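Local atomic coordinates of GAF domain-containing protein (PDB entry 4MN7), a protein that probably reduces the R-sulfoxide of free methionine, as a type II free methionine-R-sulfoxide reductase built on a GAF domain. Residues S9-A14 against P133-F138; L62-N67 against G100-E105; T88-V93 against I108-K113. The protein carries 1 engineered substitution. One frame throughout, in Å; residues are numbered along the deposited sequence.

Interaction 1: residues S9-A14 against P133-F138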
ATOM      1  N   SER A   9      -3.731  -0.127  -7.668  1.00 40.70           N
ATOM      2  CA  SER A   9      -2.702   0.865  -8.001  1.00 37.74           C
ATOM      3  C   SER A   9      -1.545   0.844  -6.968  1.00 37.70           C
ATOM      4  O   SER A   9      -0.386   1.023  -7.350  1.00 36.88           O
ATOM      5  CB  SER A   9      -3.264   2.314  -8.277  1.00 43.49           C
ATOM      6  OG  SER A   9      -3.358   3.150  -7.142  1.00 52.29           O
ATOM      7  N   GLN A  10      -1.852   0.627  -5.685  1.00 35.28           N
ATOM      8  CA  GLN A  10      -0.789   0.412  -4.671  1.00 34.25           C
ATOM      9  C   GLN A  10       0.097  -0.771  -5.014  1.00 33.11           C
ATOM     10  O   GLN A  10       1.305  -0.678  -4.983  1.00 31.29           O
ATOM     11  CB  GLN A  10      -1.386   0.206  -3.290  1.00 34.49           C
ATOM     12  CG  GLN A  10      -2.009   1.459  -2.713  1.00 37.94           C
ATOM     13  CD  GLN A  10      -0.958   2.542  -2.440  1.00 40.85           C
ATOM     14  OE1 GLN A  10      -0.071   2.334  -1.626  1.00 43.16           O
ATOM     15  NE2 GLN A  10      -1.058   3.657  -3.115  1.00 38.31           N
ATOM     16  N   MET A  11      -0.507  -1.907  -5.328  1.00 34.11           N
ATOM     17  CA  MET A  11       0.258  -3.123  -5.670  1.00 34.49           C
ATOM     18  C   MET A  11       1.106  -2.888  -6.903  1.00 30.31           C
ATOM     19  O   MET A  11       2.270  -3.285  -7.002  1.00 31.63           O
ATOM     20  CB  MET A  11      -0.705  -4.322  -5.919  1.00 32.74           C
ATOM     21  CG  MET A  11      -1.265  -4.905  -4.647  1.00 38.62           C
ATOM     22  SD  MET A  11      -2.261  -6.402  -4.948  1.00 44.94           S
ATOM     23  CE  MET A  11      -3.703  -5.531  -5.042  1.00 42.51           C
ATOM     24  N   GLN A  12       0.504  -2.242  -7.867  1.00 34.70           N
ATOM     25  CA  GLN A  12       1.231  -1.863  -9.077  1.00 38.03           C
ATOM     26  C   GLN A  12       2.458  -0.978  -8.807  1.00 38.16           C
ATOM     27  O   GLN A  12       3.586  -1.255  -9.263  1.00 38.62           O
ATOM     28  CB  GLN A  12       0.246  -1.161 -10.009  1.00 41.85           C
ATOM     29  CG  GLN A  12       0.730  -1.141 -11.426  1.00 44.69           C
ATOM     30  CD  GLN A  12       0.813  -2.516 -11.995  1.00 39.11           C
ATOM     31  OE1 GLN A  12      -0.121  -3.316 -11.926  1.00 45.97           O
ATOM     32  NE2 GLN A  12       1.960  -2.817 -12.547  1.00 45.38           N
ATOM     33  N   ALA A  13       2.255   0.039  -7.978  1.00 36.56           N
ATOM     34  CA  ALA A  13       3.361   0.930  -7.535  1.00 40.60           C
ATOM     35  C   ALA A  13       4.408   0.118  -6.749  1.00 35.37           C
ATOM     36  O   ALA A  13       5.601   0.317  -6.931  1.00 32.39           O
ATOM     37  CB  ALA A  13       2.838   2.054  -6.647  1.00 37.41           C
ATOM     38  N   ALA A  14       3.966  -0.820  -5.912  1.00 33.32           N
ATOM     39  CA  ALA A  14       4.930  -1.712  -5.223  1.00 34.63           C
ATOM     40  C   ALA A  14       5.773  -2.567  -6.210  1.00 31.40           C
ATOM     41  O   ALA A  14       6.998  -2.718  -6.069  1.00 31.01           O
ATOM     42  CB  ALA A  14       4.215  -2.582  -4.202  1.00 33.54           C
ATOM     43  N   PRO A 133      -2.819  -5.646   3.904  1.00 31.90           N
ATOM     44  CA  PRO A 133      -4.222  -5.207   3.876  1.00 31.68           C
ATOM     45  C   PRO A 133      -4.668  -4.853   2.496  1.00 29.58           C
ATOM     46  O   PRO A 133      -5.815  -5.044   2.116  1.00 32.08           O
ATOM     47  CB  PRO A 133      -4.204  -3.940   4.771  1.00 32.85           C
ATOM     48  CG  PRO A 133      -3.152  -4.290   5.800  1.00 32.65           C
ATOM     49  CD  PRO A 133      -2.080  -5.026   5.028  1.00 34.50           C
ATOM     50  N   LEU A 134      -3.745  -4.308   1.725  1.00 30.30           N
ATOM     51  CA  LEU A 134      -4.084  -3.926   0.416  1.00 30.78           C
ATOM     52  C   LEU A 134      -4.335  -5.131  -0.459  1.00 32.54           C
ATOM     53  O   LEU A 134      -5.264  -5.143  -1.215  1.00 35.73           O
ATOM     54  CB  LEU A 134      -3.004  -3.053  -0.203  1.00 34.36           C
ATOM     55  CG  LEU A 134      -2.867  -1.674   0.421  1.00 35.93           C
ATOM     56  CD1 LEU A 134      -1.466  -1.141   0.155  1.00 35.97           C
ATOM     57  CD2 LEU A 134      -3.919  -0.785  -0.183  1.00 33.04           C
ATOM     58  N   VAL A 135      -3.482  -6.128  -0.394  1.00 32.29           N
ATOM     59  CA  VAL A 135      -3.645  -7.365  -1.198  1.00 31.69           C
ATOM     60  C   VAL A 135      -4.939  -8.064  -0.764  1.00 30.66           C
ATOM     61  O   VAL A 135      -5.626  -8.654  -1.552  1.00 31.70           O
ATOM     62  CB  VAL A 135      -2.513  -8.353  -0.908  1.00 31.89           C
ATOM     63  CG1 VAL A 135      -2.836  -9.737  -1.481  1.00 35.47           C
ATOM     64  CG2 VAL A 135      -1.245  -7.853  -1.498  1.00 33.67           C
ATOM     65  N   HIS A 136      -5.278  -7.935   0.502  1.00 32.39           N
ATOM     66  CA  HIS A 136      -6.468  -8.546   1.041  1.00 31.52           C
ATOM     67  C   HIS A 136      -7.753  -8.051   0.390  1.00 37.84           C
ATOM     68  O   HIS A 136      -8.732  -8.756   0.313  1.00 38.32           O
ATOM     69  CB  HIS A 136      -6.549  -8.302   2.540  1.00 36.28           C
ATOM     70  CG  HIS A 136      -7.753  -8.913   3.188  1.00 36.46           C
ATOM     71  ND1 HIS A 136      -8.840  -8.166   3.575  1.00 42.30           N
ATOM     72  CD2 HIS A 136      -8.059 -10.199   3.490  1.00 35.49           C
ATOM     73  CE1 HIS A 136      -9.755  -8.954   4.120  1.00 39.90           C
ATOM     74  NE2 HIS A 136      -9.304 -10.191   4.081  1.00 42.12           N
ATOM     75  N   GLU A 137      -7.754  -6.838  -0.098  1.00 38.22           N
ATOM     76  CA  GLU A 137      -8.920  -6.363  -0.828  1.00 38.94           C
ATOM     77  C   GLU A 137      -9.266  -7.235  -2.005  1.00 40.92           C
ATOM     78  O   GLU A 137     -10.399  -7.186  -2.481  1.00 32.84           O
ATOM     79  CB  GLU A 137      -8.685  -4.924  -1.316  1.00 37.46           C
ATOM     80  CG  GLU A 137      -8.650  -3.902  -0.195  1.00 35.06           C
ATOM     81  CD  GLU A 137      -9.987  -3.853   0.525  1.00 41.38           C
ATOM     82  OE1 GLU A 137     -11.009  -3.661  -0.170  1.00 38.26           O
ATOM     83  OE2 GLU A 137      -9.995  -3.991   1.758  1.00 36.90           O
ATOM     84  N   PHE A 138      -8.299  -7.984  -2.536  1.00 38.45           N
ATOM     85  CA  PHE A 138      -8.603  -8.955  -3.612  1.00 37.61           C
ATOM     86  C   PHE A 138      -8.850 -10.386  -3.121  1.00 37.68           C
ATOM     87  O   PHE A 138      -9.274 -11.264  -3.881  1.00 36.83           O
ATOM     88  CB  PHE A 138      -7.494  -8.922  -4.657  1.00 36.17           C
ATOM     89  CG  PHE A 138      -7.584  -7.749  -5.539  1.00 34.49           C
ATOM     90  CD1 PHE A 138      -8.398  -7.776  -6.627  1.00 39.19           C
ATOM     91  CD2 PHE A 138      -6.898  -6.607  -5.255  1.00 37.41           C
ATOM     92  CE1 PHE A 138      -8.509  -6.715  -7.482  1.00 41.18           C
ATOM     93  CE2 PHE A 138      -7.030  -5.506  -6.083  1.00 39.64           C
ATOM     94  CZ  PHE A 138      -7.811  -5.561  -7.209  1.00 40.47           C
TER

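Interaction 2: residues L62-N67 against G100-E105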
ATOM      1  N   LEU A  62       3.691 -23.474  -4.004  1.00 27.83           N
ATOM      2  CA  LEU A  62       4.436 -23.938  -2.845  1.00 38.61           C
ATOM      3  C   LEU A  62       4.431 -22.915  -1.710  1.00 34.13           C
ATOM      4  O   LEU A  62       4.259 -23.299  -0.563  1.00 36.59           O
ATOM      5  CB  LEU A  62       5.871 -24.392  -3.210  1.00 37.34           C
ATOM      6  CG  LEU A  62       6.525 -25.438  -2.333  1.00 51.01           C
ATOM      7  CD1 LEU A  62       5.640 -26.678  -2.322  1.00 52.80           C
ATOM      8  CD2 LEU A  62       7.944 -25.787  -2.823  1.00 50.89           C
ATOM      9  N   ALA A  63       4.580 -21.624  -2.025  1.00 32.94           N
ATOM     10  CA  ALA A  63       4.686 -20.625  -0.955  1.00 33.52           C
ATOM     11  C   ALA A  63       3.398 -20.561  -0.139  1.00 35.32           C
ATOM     12  O   ALA A  63       3.398 -20.330   1.040  1.00 30.85           O
ATOM     13  CB  ALA A  63       4.993 -19.278  -1.522  1.00 35.77           C
ATOM     14  N   VAL A  64       2.292 -20.699  -0.825  1.00 32.84           N
ATOM     15  CA  VAL A  64       1.011 -20.633  -0.191  1.00 31.91           C
ATOM     16  C   VAL A  64       0.768 -21.940   0.528  1.00 35.89           C
ATOM     17  O   VAL A  64       0.214 -21.916   1.599  1.00 32.65           O
ATOM     18  CB  VAL A  64      -0.090 -20.366  -1.220  1.00 37.08           C
ATOM     19  CG1 VAL A  64      -1.445 -20.738  -0.667  1.00 47.30           C
ATOM     20  CG2 VAL A  64      -0.084 -18.865  -1.519  1.00 38.06           C
ATOM     21  N   LEU A  65       1.190 -23.071  -0.036  1.00 33.51           N
ATOM     22  CA  LEU A  65       0.850 -24.362   0.548  1.00 36.48           C
ATOM     23  C   LEU A  65       1.712 -24.574   1.785  1.00 36.06           C
ATOM     24  O   LEU A  65       1.229 -25.046   2.767  1.00 33.87           O
ATOM     25  CB  LEU A  65       1.104 -25.501  -0.442  1.00 35.00           C
ATOM     26  CG  LEU A  65       0.182 -25.612  -1.626  1.00 38.79           C
ATOM     27  CD1 LEU A  65       0.756 -26.685  -2.611  1.00 43.34           C
ATOM     28  CD2 LEU A  65      -1.235 -25.979  -1.174  1.00 37.44           C
ATOM     29  N   LYS A  66       2.984 -24.202   1.728  1.00 33.97           N
ATOM     30  CA  LYS A  66       3.869 -24.324   2.854  1.00 39.35           C
ATOM     31  C   LYS A  66       3.697 -23.126   3.781  1.00 37.90           C
ATOM     32  O   LYS A  66       4.197 -23.148   4.852  1.00 37.80           O
ATOM     33  CB  LYS A  66       5.342 -24.266   2.430  1.00 43.01           C
ATOM     34  CG  LYS A  66       5.891 -25.457   1.679  1.00 54.42           C
ATOM     35  CD  LYS A  66       7.414 -25.596   1.916  1.00 60.63           C
ATOM     36  CE  LYS A  66       8.160 -24.300   1.638  1.00 70.26           C
ATOM     37  NZ  LYS A  66       9.605 -24.333   1.980  1.00 78.06           N
ATOM     38  N   ASN A  67       3.080 -22.043   3.328  1.00 36.77           N
ATOM     39  CA  ASN A  67       3.117 -20.771   4.063  1.00 34.29           C
ATOM     40  C   ASN A  67       4.503 -20.306   4.429  1.00 34.44           C
ATOM     41  O   ASN A  67       4.758 -19.929   5.532  1.00 35.65           O
ATOM     42  CB  ASN A  67       2.245 -20.770   5.310  1.00 37.84           C
ATOM     43  CG  ASN A  67       1.989 -19.346   5.816  1.00 42.68           C
ATOM     44  OD1 ASN A  67       2.332 -18.345   5.150  1.00 42.20           O
ATOM     45  ND2 ASN A  67       1.441 -19.252   6.982  1.00 41.70           N
ATOM     46  N   GLY A 100      -2.353 -14.332  10.012  1.00 46.33           N
ATOM     47  CA  GLY A 100      -1.530 -15.532  10.085  1.00 47.88           C
ATOM     48  C   GLY A 100      -1.633 -16.527   8.913  1.00 53.05           C
ATOM     49  O   GLY A 100      -0.782 -17.411   8.796  1.00 56.76           O
ATOM     50  N   GLU A 101      -2.631 -16.350   8.040  1.00 46.23           N
ATOM     51  CA  GLU A 101      -2.875 -17.236   6.916  1.00 43.32           C
ATOM     52  C   GLU A 101      -2.502 -16.579   5.570  1.00 36.84           C
ATOM     53  O   GLU A 101      -2.692 -15.386   5.355  1.00 36.89           O
ATOM     54  CB  GLU A 101      -4.350 -17.657   6.941  1.00 46.58           C
ATOM     55  CG  GLU A 101      -4.674 -18.775   7.961  1.00 57.58           C
ATOM     56  CD  GLU A 101      -3.591 -19.881   8.042  1.00 63.71           C
ATOM     57  OE1 GLU A 101      -3.607 -20.857   7.259  1.00 65.57           O
ATOM     58  OE2 GLU A 101      -2.698 -19.786   8.906  1.00 65.28           O
ATOM     59  N   PRO A 102      -2.010 -17.364   4.673  1.00 39.46           N
ATOM     60  CA  PRO A 102      -1.617 -16.850   3.395  1.00 39.56           C
ATOM     61  C   PRO A 102      -2.827 -16.435   2.585  1.00 37.34           C
ATOM     62  O   PRO A 102      -3.812 -17.151   2.549  1.00 36.14           O
ATOM     63  CB  PRO A 102      -0.873 -18.018   2.754  1.00 38.35           C
ATOM     64  CG  PRO A 102      -1.297 -19.252   3.527  1.00 42.93           C
ATOM     65  CD  PRO A 102      -1.745 -18.802   4.851  1.00 40.87           C
ATOM     66  N   ILE A 103      -2.783 -15.254   1.990  1.00 33.21           N
ATOM     67  CA  ILE A 103      -3.893 -14.815   1.122  1.00 33.48           C
ATOM     68  C   ILE A 103      -3.437 -14.499  -0.290  1.00 29.40           C
ATOM     69  O   ILE A 103      -4.242 -14.105  -1.152  1.00 31.89           O
ATOM     70  CB  ILE A 103      -4.650 -13.625   1.732  1.00 31.31           C
ATOM     71  CG1 ILE A 103      -3.662 -12.472   1.998  1.00 33.90           C
ATOM     72  CG2 ILE A 103      -5.300 -14.101   3.040  1.00 38.73           C
ATOM     73  CD1 ILE A 103      -4.241 -11.090   1.861  1.00 34.32           C
ATOM     74  N   GLY A 104      -2.159 -14.654  -0.509  1.00 31.68           N
ATOM     75  CA  GLY A 104      -1.539 -14.331  -1.750  1.00 30.10           C
ATOM     76  C   GLY A 104      -0.046 -14.333  -1.627  1.00 30.79           C
ATOM     77  O   GLY A 104       0.517 -14.926  -0.713  1.00 28.83           O
ATOM     78  N   GLU A 105       0.626 -13.758  -2.618  1.00 30.12           N
ATOM     79  CA  GLU A 105       2.106 -13.811  -2.623  1.00 29.92           C
ATOM     80  C   GLU A 105       2.736 -12.780  -3.500  1.00 28.90           C
ATOM     81  O   GLU A 105       2.083 -12.244  -4.421  1.00 29.93           O
ATOM     82  CB  GLU A 105       2.535 -15.218  -3.086  1.00 31.03           C
ATOM     83  CG  GLU A 105       2.095 -15.508  -4.506  1.00 32.93           C
ATOM     84  CD  GLU A 105       2.304 -16.985  -4.885  1.00 34.39           C
ATOM     85  OE1 GLU A 105       2.354 -17.855  -4.009  1.00 38.80           O
ATOM     86  OE2 GLU A 105       2.535 -17.230  -6.051  1.00 33.59           O
TER

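Interaction 3: residues T88-V93 against I108-K113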
ATOM      1  N   THR A  88      14.672 -16.609 -17.110  1.00 49.07           N
ATOM      2  CA  THR A  88      14.726 -16.680 -15.667  1.00 42.45           C
ATOM      3  C   THR A  88      15.710 -17.724 -15.220  1.00 37.57           C
ATOM      4  O   THR A  88      15.625 -18.845 -15.608  1.00 43.64           O
ATOM      5  CB  THR A  88      13.341 -17.061 -15.094  1.00 40.07           C
ATOM      6  OG1 THR A  88      12.413 -15.999 -15.367  1.00 39.64           O
ATOM      7  CG2 THR A  88      13.456 -17.300 -13.613  1.00 38.14           C
ATOM      8  N   GLN A  89      16.600 -17.354 -14.317  1.00 36.18           N
ATOM      9  CA  GLN A  89      17.460 -18.273 -13.644  1.00 37.86           C
ATOM     10  C   GLN A  89      17.207 -18.378 -12.196  1.00 36.49           C
ATOM     11  O   GLN A  89      17.656 -19.316 -11.593  1.00 38.69           O
ATOM     12  CB  GLN A  89      18.919 -17.833 -13.829  1.00 43.09           C
ATOM     13  CG  GLN A  89      19.352 -17.996 -15.301  1.00 49.65           C
ATOM     14  CD  GLN A  89      20.849 -17.785 -15.509  1.00 50.87           C
ATOM     15  OE1 GLN A  89      21.608 -18.714 -15.462  1.00 50.89           O
ATOM     16  NE2 GLN A  89      21.257 -16.540 -15.699  1.00 55.77           N
ATOM     17  N   SER A  90      16.566 -17.386 -11.571  1.00 40.27           N
ATOM     18  CA  SER A  90      16.182 -17.587 -10.158  1.00 38.00           C
ATOM     19  C   SER A  90      14.847 -16.939  -9.882  1.00 34.38           C
ATOM     20  O   SER A  90      14.428 -16.034 -10.604  1.00 33.41           O
ATOM     21  CB  SER A  90      17.299 -17.213  -9.143  1.00 40.87           C
ATOM     22  OG  SER A  90      17.745 -15.883  -9.303  1.00 45.44           O
ATOM     23  N   GLU A  91      14.171 -17.440  -8.855  1.00 37.17           N
ATOM     24  CA  GLU A  91      12.829 -17.023  -8.561  1.00 38.89           C
ATOM     25  C   GLU A  91      12.524 -17.194  -7.056  1.00 40.86           C
ATOM     26  O   GLU A  91      12.923 -18.183  -6.427  1.00 38.65           O
ATOM     27  CB  GLU A  91      11.828 -17.833  -9.375  1.00 36.80           C
ATOM     28  CG  GLU A  91      10.368 -17.396  -9.124  1.00 40.94           C
ATOM     29  CD  GLU A  91       9.358 -18.096  -9.989  1.00 43.21           C
ATOM     30  OE1 GLU A  91       9.796 -19.013 -10.711  1.00 45.31           O
ATOM     31  OE2 GLU A  91       8.157 -17.726  -9.969  1.00 37.65           O
ATOM     32  N   ILE A  92      11.818 -16.201  -6.501  1.00 36.31           N
ATOM     33  CA  ILE A  92      11.471 -16.192  -5.088  1.00 38.09           C
ATOM     34  C   ILE A  92      10.005 -15.866  -5.003  1.00 34.52           C
ATOM     35  O   ILE A  92       9.486 -15.064  -5.776  1.00 32.67           O
ATOM     36  CB  ILE A  92      12.330 -15.221  -4.284  1.00 37.06           C
ATOM     37  CG1 ILE A  92      12.089 -15.421  -2.791  1.00 38.33           C
ATOM     38  CG2 ILE A  92      12.063 -13.818  -4.732  1.00 36.61           C
ATOM     39  CD1 ILE A  92      12.957 -14.593  -1.890  1.00 36.36           C
ATOM     40  N   VAL A  93       9.331 -16.591  -4.141  1.00 32.07           N
ATOM     41  CA  VAL A  93       7.923 -16.397  -3.921  1.00 30.90           C
ATOM     42  C   VAL A  93       7.749 -16.226  -2.426  1.00 29.94           C
ATOM     43  O   VAL A  93       8.121 -17.087  -1.665  1.00 33.78           O
ATOM     44  CB  VAL A  93       7.090 -17.550  -4.410  1.00 32.30           C
ATOM     45  CG1 VAL A  93       5.603 -17.193  -4.354  1.00 34.30           C
ATOM     46  CG2 VAL A  93       7.426 -17.914  -5.838  1.00 30.77           C
ATOM     47  N   ILE A 108       8.767 -13.081  -7.698  1.00 31.28           N
ATOM     48  CA  ILE A 108       9.800 -12.329  -8.426  1.00 31.22           C
ATOM     49  C   ILE A 108      10.778 -13.262  -9.150  1.00 30.66           C
ATOM     50  O   ILE A 108      11.349 -14.176  -8.559  1.00 29.59           O
ATOM     51  CB  ILE A 108      10.600 -11.455  -7.430  1.00 32.03           C
ATOM     52  CG1 ILE A 108       9.673 -10.546  -6.663  1.00 32.33           C
ATOM     53  CG2 ILE A 108      11.613 -10.613  -8.155  1.00 36.45           C
ATOM     54  CD1 ILE A 108      10.348  -9.679  -5.584  1.00 36.11           C
ATOM     55  N   ASP A 109      11.030 -12.959 -10.413  1.00 30.44           N
ATOM     56  CA  ASP A 109      11.957 -13.682 -11.276  1.00 33.31           C
ATOM     57  C   ASP A 109      13.192 -12.787 -11.470  1.00 35.37           C
ATOM     58  O   ASP A 109      13.087 -11.549 -11.630  1.00 33.20           O
ATOM     59  CB  ASP A 109      11.385 -13.844 -12.728  1.00 37.25           C
ATOM     60  CG  ASP A 109      10.280 -14.908 -12.836  1.00 42.68           C
ATOM     61  OD1 ASP A 109       9.208 -14.704 -12.270  1.00 46.13           O
ATOM     62  OD2 ASP A 109      10.471 -15.924 -13.527  1.00 46.59           O
ATOM     63  N   SER A 110      14.341 -13.438 -11.507  1.00 39.65           N
ATOM     64  CA  SER A 110      15.571 -12.834 -11.910  1.00 35.79           C
ATOM     65  C   SER A 110      16.187 -13.630 -13.079  1.00 37.60           C
ATOM     66  O   SER A 110      16.236 -14.860 -13.015  1.00 34.03           O
ATOM     67  CB  SER A 110      16.567 -12.917 -10.770  1.00 37.27           C
ATOM     68  OG  SER A 110      17.770 -12.245 -11.174  1.00 42.09           O
ATOM     69  N   ASP A 111      16.777 -12.898 -14.032  1.00 37.42           N
ATOM     70  CA  ASP A 111      17.588 -13.483 -15.096  1.00 45.37           C
ATOM     71  C   ASP A 111      18.961 -13.921 -14.607  1.00 42.76           C
ATOM     72  O   ASP A 111      19.651 -14.607 -15.332  1.00 42.90           O
ATOM     73  CB  ASP A 111      17.772 -12.506 -16.261  1.00 41.20           C
ATOM     74  CG  ASP A 111      16.491 -12.225 -16.994  1.00 46.25           C
ATOM     75  OD1 ASP A 111      15.493 -12.953 -16.790  1.00 47.61           O
ATOM     76  OD2 ASP A 111      16.438 -11.239 -17.765  1.00 50.63           O
ATOM     77  N   LYS A 112      19.338 -13.558 -13.380  1.00 44.35           N
ATOM     78  CA  LYS A 112      20.635 -13.944 -12.806  1.00 43.29           C
ATOM     79  C   LYS A 112      20.447 -15.102 -11.891  1.00 43.76           C
ATOM     80  O   LYS A 112      19.377 -15.315 -11.319  1.00 42.94           O
ATOM     81  CB  LYS A 112      21.240 -12.785 -12.013  1.00 50.37           C
ATOM     82  CG  LYS A 112      21.311 -11.473 -12.794  1.00 59.19           C
ATOM     83  CD  LYS A 112      22.501 -11.387 -13.753  1.00 68.20           C
ATOM     84  CE  LYS A 112      22.083 -11.129 -15.203  1.00 83.02           C
ATOM     85  NZ  LYS A 112      21.079 -10.043 -15.377  1.00 83.55           N
ATOM     86  N   LYS A 113      21.484 -15.866 -11.714  1.00 40.81           N
ATOM     87  CA  LYS A 113      21.397 -17.007 -10.856  1.00 48.93           C
ATOM     88  C   LYS A 113      21.526 -16.570  -9.400  1.00 38.15           C
ATOM     89  O   LYS A 113      22.257 -15.636  -9.131  1.00 39.49           O
ATOM     90  CB  LYS A 113      22.553 -17.904 -11.192  1.00 55.55           C
ATOM     91  CG  LYS A 113      22.391 -19.380 -10.836  1.00 69.09           C
ATOM     92  CD  LYS A 113      23.397 -20.220 -11.635  1.00 76.46           C
ATOM     93  CE  LYS A 113      23.645 -19.603 -13.023  1.00 78.51           C
ATOM     94  NZ  LYS A 113      24.450 -20.404 -13.985  1.00 83.31           N
TER
HETATM   95  O   HOH W   1      12.889 -13.095 -15.700  1.00 39.67           O

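Interaction 1: residues S9-A14 against P133-F138
The ring of Phe138 receives the methyl group of Met11 obliquely along one of its ring bonds: Met11 CE lies 3.4 Å from Phe138 CD2 and 3.5 Å from Phe138 CE2. The Phe138 side chain also packs on Lys4 and Arg8 of helix 2-21 and on Val32 of strand 27-34. Met11 is extended as far as its sulfur, and a turn about the CG-SD bond (chi3 -93°) then brings the methyl to the aromatic carbons. The Met11 side chain crosses that of Val135 at about a right angle, Met11 SD lying 3.9 Å from Val135 CG2. An alanine at Met11 would remove both sulfur and methyl, and is likely to leave a gap between Val135 and the ring of Phe138. Next to this pair, Leu134 spreads its two methyls against the aliphatic part of Gln10, where Leu134 CD1 comes within 3.7 Å of Gln10 CB. No hydrogen bond crosses between 9-14 and 133-138, so van der Waals contact alone joins them. Gln10 also packs on Met131 of the second subunit. This is the pairing of N-terminal and C-terminal helices over one face of the antiparallel sheet of the GAF fold.

Interaction 2: residues L62-N67 against G100-E105
The carboxamide of Asn67 crosses the ring of Pro102 obliquely, its carbon Asn67 CG lying 3.9 Å from Pro102 CD. With CG anti to the backbone N (chi1 -164°), the amide reaches out from the helix end toward the strand. One end of it, Asn67 ND2, makes a weak hydrogen bond to Gly100 O (3.4 Å, 131° at the hydrogen), while the other, OD1, accepts from Arg97 NE of the adjacent strand. The flat group is thus held chiefly through OD1, with a weak bond at ND2, while its middle rests on the proline. Pro102 also presents its CG to the helix backbone, 3.6 Å from Val64 O. That carbonyl belongs to a Schellman motif: it accepts a weak bond from Asn67 N, Ala63 O takes the N-H of the residue after Asn67, and Asn67, with positive phi, ends the helix. In this GAF domain, helix 59-66 lies on the sheet face across from helix 118-136. The axis of segment 62-66 runs nearly antiparallel to that of strand 101-105, at a closest approach of 8.4 Å. The strand carries a classic beta bulge, Ile103 and Gly104 both facing Val96, and Ile103 turns away from the helix. Beyond the bulge, Glu105 crosses Val64 at about a right angle. Its CG stands between the backbone N and carbonyl carbon, and the chain is extended from there, which carries Glu105 OE1 to 3.6 Å from Val64 CG2 and 3.9 Å from Ala63 CB. The carboxylate oxygen is therefore set among methyl groups on this side. Val64 meets the strand more loosely with its other branch, Val64 CG1 standing 4.4 Å from Pro102 CB, and it also touches Leu33 of strand 27-34.

Interaction 3: residues T88-V93 against I108-K113
Ser90 and Ser110 face each other as a hydrogen-bonded antiparallel pair, with Ser110 N 2.7 Å from Ser90 O in a nearly straight bond. Ile92 and Ile108 form the next such pair; their side chains lie side by side, Ile92 CG2 3.9 Å from Ile108 CB, and both continue onto Leu124 of helix 118-136 and onto Phe116. Between the two pairs, Glu91 and Asp109 point the other way, side by side, their carboxylate planes 33° apart and Glu91 OE2 3.9 Å from Asp109 OD1. Each carboxylate has a polar partner elsewhere: Glu91 OE1 bonds to Tyr81 OH, and Asp109 OD2 accepts from Thr88 OG1 at 2.7 Å, on its anti side. These strands are two neighbours in the antiparallel sheet of the GAF domain, joined as a beta hairpin, and a classic beta bulge marks the start of the first: Gln89 N and Ser90 N both donate to Ser110 O. Toward this end the order gives way to turns. Ser90 OG, set between its backbone N and carbonyl carbon (chi1 56°), donates to Lys112 O at 2.7 Å and also bonds to Ala115 N. Ser110 OG takes the N-H of Lys112 in an ST turn and has a second bond to Lys24 O. A water donates to both Thr88 OG1 and Asp111 OD1 and so bridges the two segments; Asp111 OD1 also bonds to Ser87 OG. The solvent side is looser. Gln89 stretches along the turn and its NE2 donates to Asp111 O, a bond modelled so short that its length is doubtful. Beside it the exposed Lys113 merely passes its aliphatic CE by Gln89 OE1 at 3.3 Å.

In the fold
All three contacts fall within one GAF domain. Along the chain, interaction 1 joins the first helix to the last and so encloses the other two, whose segments alternate. Interactions 2 and 3 share strand 101-110 and lie with centres about 19 Å apart; they meet where Val93 touches Ala63 and Glu105. Interaction 1 is about 16 Å from interaction 2, centre to centre, and reaches it through Ile103, which packs on Val135 and His136. From interaction 3 it is about 22 Å away, with no direct touch. Strand 101-110 thus links the paired helices on one sheet face with helix 59-66 on the other, while its hairpin partner, strand 90-98, extends the sheet.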